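Chymotrypsin-like serine protease (Equine arteritis virus, PDB 1MBM) probably cleaves the viral replicase polyprotein as a chymotrypsin-like serine endopeptidase whose two beta-barrels carry an additional C-terminal alpha/beta domain. Local coordinates at residues A[152-166]-A[176-190]. Sequence-based numbering, arbitrary orientation.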
loop_
_atom_site.group_PDB
_atom_site.type_symbol
_atom_site.label_atom_id
_atom_site.label_comp_id
_atom_site.label_asym_id
_atom_site.label_seq_id
_atom_site.Cartn_x
_atom_site.Cartn_y
_atom_site.Cartn_z
ATOM N N VAL A 152 0.389 19.176 0.556
ATOM C CA VAL A 152 -0.525 19.504 1.642
ATOM C C VAL A 152 0.267 20.237 2.725
ATOM O O VAL A 152 1.459 19.977 2.907
ATOM C CB VAL A 152 -1.208 18.242 2.230
ATOM C CG1 VAL A 152 -0.188 17.378 2.997
ATOM C CG2 VAL A 152 -2.388 18.629 3.132
ATOM N N THR A 153 -0.370 21.175 3.423
ATOM C CA THR A 153 0.321 21.867 4.511
ATOM C C THR A 153 0.281 20.989 5.747
ATOM O O THR A 153 -0.551 20.081 5.853
ATOM C CB THR A 153 -0.328 23.214 4.836
ATOM O OG1 THR A 153 -1.722 23.011 5.108
ATOM C CG2 THR A 153 -0.309 24.157 3.626
ATOM N N LEU A 154 1.185 21.242 6.683
ATOM C CA LEU A 154 1.182 20.485 7.922
ATOM C C LEU A 154 -0.067 20.796 8.725
ATOM O O LEU A 154 -0.626 19.906 9.363
ATOM C CB LEU A 154 2.430 20.768 8.761
ATOM C CG LEU A 154 3.692 19.932 8.527
ATOM C CD1 LEU A 154 4.829 20.433 9.423
ATOM C CD2 LEU A 154 3.428 18.453 8.786
ATOM N N SER A 155 -0.507 22.051 8.689
ATOM C CA SER A 155 -1.710 22.434 9.429
ATOM C C SER A 155 -2.944 21.700 8.897
ATOM O O SER A 155 -3.725 21.159 9.676
ATOM C CB SER A 155 -1.922 23.946 9.400
ATOM O OG SER A 155 -2.096 24.397 8.077
ATOM N N SER A 156 -3.097 21.659 7.576
ATOM C CA SER A 156 -4.227 20.959 6.961
ATOM C C SER A 156 -4.205 19.469 7.302
ATOM O O SER A 156 -5.234 18.896 7.651
ATOM C CB SER A 156 -4.252 21.172 5.441
ATOM O OG SER A 156 -5.107 20.238 4.805
ATOM N N LEU A 157 -3.021 18.858 7.208
ATOM C CA LEU A 157 -2.826 17.460 7.559
ATOM C C LEU A 157 -3.168 17.229 9.042
ATOM O O LEU A 157 -3.798 16.229 9.401
ATOM C CB LEU A 157 -1.362 17.082 7.295
ATOM C CG LEU A 157 -0.877 15.642 7.142
ATOM C CD1 LEU A 157 -1.783 14.820 6.219
ATOM C CD2 LEU A 157 0.557 15.666 6.612
ATOM N N SER A 158 -2.766 18.176 9.889
ATOM C CA SER A 158 -2.951 18.076 11.340
ATOM C C SER A 158 -4.406 17.971 11.826
ATOM O O SER A 158 -4.675 17.377 12.867
ATOM C CB SER A 158 -2.238 19.236 12.031
ATOM O OG SER A 158 -0.842 19.126 11.830
ATOM N N LYS A 159 -5.336 18.534 11.062
ATOM C CA LYS A 159 -6.765 18.454 11.370
ATOM C C LYS A 159 -7.248 17.012 11.543
ATOM O O LYS A 159 -8.216 16.756 12.270
ATOM C CB LYS A 159 -7.583 19.072 10.227
ATOM C CG LYS A 159 -7.544 20.583 10.143
ATOM C CD LYS A 159 -8.472 21.079 9.035
ATOM C CE LYS A 159 -8.267 20.261 7.759
ATOM N NZ LYS A 159 -9.120 20.721 6.636
ATOM N N HIS A 160 -6.576 16.075 10.874
ATOM C CA HIS A 160 -6.998 14.682 10.882
ATOM C C HIS A 160 -6.383 13.808 11.966
ATOM O O HIS A 160 -6.608 12.593 11.982
ATOM C CB HIS A 160 -6.690 14.078 9.514
ATOM C CG HIS A 160 -7.316 14.830 8.385
ATOM N ND1 HIS A 160 -8.645 14.686 8.054
ATOM C CD2 HIS A 160 -6.805 15.745 7.524
ATOM C CE1 HIS A 160 -8.924 15.470 7.027
ATOM N NE2 HIS A 160 -7.827 16.124 6.688
ATOM N N PHE A 161 -5.625 14.412 12.874
ATOM C CA PHE A 161 -4.901 13.620 13.867
ATOM C C PHE A 161 -5.110 14.053 15.303
ATOM O O PHE A 161 -5.155 15.246 15.599
ATOM C CB PHE A 161 -3.406 13.618 13.540
ATOM C CG PHE A 161 -3.068 12.863 12.290
ATOM C CD1 PHE A 161 -3.132 13.484 11.045
ATOM C CD2 PHE A 161 -2.703 11.525 12.359
ATOM C CE1 PHE A 161 -2.826 12.781 9.879
ATOM C CE2 PHE A 161 -2.397 10.815 11.210
ATOM C CZ PHE A 161 -2.456 11.443 9.969
ATOM N N THR A 162 -5.213 13.072 16.195
ATOM C CA THR A 162 -5.412 13.327 17.617
ATOM C C THR A 162 -4.091 13.440 18.371
ATOM O O THR A 162 -3.028 13.104 17.838
ATOM C CB THR A 162 -6.250 12.192 18.264
ATOM O OG1 THR A 162 -5.603 10.934 18.045
ATOM C CG2 THR A 162 -7.594 12.032 17.568
ATOM N N GLY A 163 -4.167 13.907 19.618
ATOM C CA GLY A 163 -2.990 14.065 20.464
ATOM C C GLY A 163 -2.522 15.503 20.614
ATOM O O GLY A 163 -2.855 16.368 19.797
ATOM N N PRO A 164 -1.731 15.760 21.657
ATOM C CA PRO A 164 -1.235 17.104 21.947
ATOM C C PRO A 164 -0.142 17.513 20.961
ATOM O O PRO A 164 0.382 16.657 20.235
ATOM C CB PRO A 164 -0.677 16.946 23.360
ATOM C CG PRO A 164 -0.104 15.568 23.326
ATOM C CD PRO A 164 -1.200 14.773 22.619
ATOM N N LEU A 165 0.167 18.807 20.911
ATOM C CA LEU A 165 1.174 19.328 19.983
ATOM C C LEU A 165 2.569 18.763 20.254
ATOM O O LEU A 165 2.989 18.622 21.401
ATOM C CB LEU A 165 1.194 20.857 19.985
ATOM C CG LEU A 165 -0.047 21.561 19.414
ATOM C CD1 LEU A 165 0.036 23.070 19.668
ATOM C CD2 LEU A 165 -0.199 21.274 17.935
ATOM N N THR A 166 3.274 18.433 19.179
ATOM C CA THR A 166 4.572 17.777 19.274
ATOM C C THR A 166 5.506 18.325 18.199
ATOM O O THR A 166 5.047 18.720 17.128
ATOM C CB THR A 166 4.369 16.267 19.038
ATOM O OG1 THR A 166 3.379 15.768 19.948
ATOM C CG2 THR A 166 5.625 15.471 19.382
ATOM N N ILE A 176 5.208 18.261 1.717
ATOM C CA ILE A 176 4.495 18.552 2.950
ATOM C C ILE A 176 4.988 19.945 3.344
ATOM O O ILE A 176 6.149 20.128 3.709
ATOM C CB ILE A 176 4.777 17.513 4.051
ATOM C CG1 ILE A 176 4.102 16.191 3.713
ATOM C CG2 ILE A 176 4.173 17.970 5.359
ATOM C CD1 ILE A 176 4.329 15.099 4.737
ATOM N N ILE A 177 4.114 20.933 3.197
ATOM C CA ILE A 177 4.470 22.325 3.435
ATOM C C ILE A 177 4.472 22.648 4.927
ATOM O O ILE A 177 3.430 22.656 5.571
ATOM C CB ILE A 177 3.508 23.235 2.653
ATOM C CG1 ILE A 177 3.618 22.907 1.157
ATOM C CG2 ILE A 177 3.810 24.706 2.917
ATOM C CD1 ILE A 177 2.572 23.575 0.286
ATOM N N ALA A 178 5.657 22.888 5.474
ATOM C CA ALA A 178 5.806 23.140 6.910
ATOM C C ALA A 178 5.358 24.551 7.310
ATOM O O ALA A 178 6.160 25.478 7.305
ATOM C CB ALA A 178 7.249 22.886 7.334
ATOM N N ASP A 179 4.080 24.704 7.661
ATOM C CA ASP A 179 3.520 26.022 7.975
ATOM C C ASP A 179 3.133 26.211 9.450
ATOM O O ASP A 179 2.464 27.179 9.808
ATOM C CB ASP A 179 2.305 26.301 7.090
ATOM C CG ASP A 179 1.141 25.367 7.385
ATOM O OD1 ASP A 179 1.369 24.251 7.919
ATOM O OD2 ASP A 179 -0.041 25.674 7.115
ATOM N N VAL A 180 3.523 25.255 10.285
ATOM C CA VAL A 180 3.315 25.322 11.729
ATOM C C VAL A 180 4.602 24.772 12.309
ATOM O O VAL A 180 5.370 24.137 11.592
ATOM C CB VAL A 180 2.132 24.450 12.213
ATOM C CG1 VAL A 180 0.804 25.119 11.933
ATOM C CG2 VAL A 180 2.172 23.069 11.587
ATOM N N ASP A 181 4.866 25.027 13.583
ATOM C CA ASP A 181 6.079 24.481 14.176
ATOM C C ASP A 181 5.803 23.299 15.119
ATOM O O ASP A 181 6.696 22.854 15.836
ATOM C CB ASP A 181 6.934 25.574 14.844
ATOM C CG ASP A 181 6.279 26.172 16.074
ATOM O OD1 ASP A 181 5.107 25.849 16.362
ATOM O OD2 ASP A 181 6.873 26.982 16.820
ATOM N N ALA A 182 4.565 22.803 15.101
ATOM C CA ALA A 182 4.166 21.657 15.915
ATOM C C ALA A 182 2.945 20.967 15.333
ATOM O O ALA A 182 2.115 21.600 14.685
ATOM C CB ALA A 182 3.910 22.068 17.373
ATOM N N VAL A 183 2.849 19.658 15.549
ATOM C CA VAL A 183 1.738 18.851 15.032
ATOM C C VAL A 183 1.219 17.902 16.123
ATOM O O VAL A 183 1.925 17.634 17.089
ATOM C CB VAL A 183 2.163 18.015 13.799
ATOM C CG1 VAL A 183 2.571 18.912 12.617
ATOM C CG2 VAL A 183 3.273 17.033 14.148
ATOM N N PRO A 184 -0.023 17.427 15.996
ATOM C CA PRO A 184 -0.565 16.432 16.931
ATOM C C PRO A 184 0.339 15.214 17.024
ATOM O O PRO A 184 0.863 14.747 16.003
ATOM C CB PRO A 184 -1.894 16.040 16.295
ATOM C CG PRO A 184 -2.317 17.292 15.567
ATOM C CD PRO A 184 -1.029 17.838 14.997
ATOM N N ARG A 185 0.498 14.715 18.244
ATOM C CA ARG A 185 1.377 13.584 18.545
ATOM C C ARG A 185 1.252 12.370 17.630
ATOM O O ARG A 185 2.261 11.772 17.259
ATOM C CB ARG A 185 1.175 13.144 19.995
ATOM C CG ARG A 185 2.180 12.111 20.474
ATOM C CD ARG A 185 1.838 11.514 21.828
ATOM N NE ARG A 185 2.461 12.229 22.933
ATOM C CZ ARG A 185 1.866 12.489 24.096
ATOM N NH1 ARG A 185 0.609 12.112 24.315
ATOM N NH2 ARG A 185 2.531 13.134 25.044
ATOM N N SER A 186 0.024 11.998 17.277
ATOM C CA SER A 186 -0.175 10.836 16.407
ATOM C C SER A 186 0.394 11.077 15.007
ATOM O O SER A 186 0.930 10.158 14.410
ATOM C CB SER A 186 -1.640 10.375 16.356
ATOM O OG SER A 186 -2.464 11.334 15.729
ATOM N N LEU A 187 0.302 12.307 14.501
ATOM C CA LEU A 187 0.903 12.635 13.205
ATOM C C LEU A 187 2.436 12.543 13.283
ATOM O O LEU A 187 3.064 11.927 12.412
ATOM C CB LEU A 187 0.449 14.018 12.697
ATOM C CG LEU A 187 1.029 14.535 11.368
ATOM C CD1 LEU A 187 0.981 13.473 10.268
ATOM C CD2 LEU A 187 0.301 15.819 10.900
ATOM N N ALA A 188 3.022 13.125 14.332
ATOM C CA ALA A 188 4.485 13.109 14.531
ATOM C C ALA A 188 5.063 11.704 14.712
ATOM O O ALA A 188 6.109 11.386 14.141
ATOM C CB ALA A 188 4.883 13.978 15.724
ATOM N N MET A 189 4.387 10.887 15.524
ATOM C CA MET A 189 4.795 9.509 15.797
ATOM C C MET A 189 4.663 8.649 14.547
ATOM O O MET A 189 5.445 7.713 14.335
ATOM C CB MET A 189 3.950 8.896 16.921
ATOM C CG MET A 189 4.263 9.405 18.324
ATOM S SD MET A 189 5.729 8.671 19.058
ATOM C CE MET A 189 5.168 6.983 19.316
ATOM N N LEU A 190 3.664 8.965 13.731
ATOM C CA LEU A 190 3.450 8.254 12.477
ATOM C C LEU A 190 4.704 8.411 11.631
ATOM O O LEU A 190 5.360 7.422 11.294
ATOM C CB LEU A 190 2.236 8.812 11.726
ATOM C CG LEU A 190 1.134 7.830 11.310
ATOM C CD1 LEU A 190 0.183 8.450 10.290
ATOM C CD2 LEU A 190 1.702 6.523 10.792
#
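The small C-terminal alpha/beta extension beyond the two chymotrypsin-like barrels is held together here, with a parallel strand pair, 152-153 with 176-177, at one end and an antiparallel pair, Leu-165 and Thr-166 with Val-183 and Pro-184, at the other. Asp-179 reaches across to the first turn of helix 154-158, whose N-cap is Thr-153: OD1 accepts from the backbone N of Ser-155 at 3.0 Å and OD2 from Ser-155 OG at 2.6 Å, each through its syn lone pair. Ser-155 chi1 of 61° sets OG between its backbone N and carbonyl carbon, facing the carboxylate. Inside, Leu-154 CD2 lies 3.5 Å from Ile-176 CG2, the two side chains crossing at about a right angle. Leu-187 lays CB over one face of the Phe-161 ring, a CH-pi contact 4.0 Å from the centroid, while its CD2 meets Leu-157 CG at 3.9 Å. At the ring edge, in plane, sits Ser-186 OG, which donates to Thr-162 O at 2.8 Å; Ser-186 N reaches the same oxygen. Leu-99 of strand 94-100 touches Phe-161 and Leu-157, joining this core to the second barrel. Two bonds to the Asp-179 carboxylate beside a helix N-terminus would probably stabilise its negative charge.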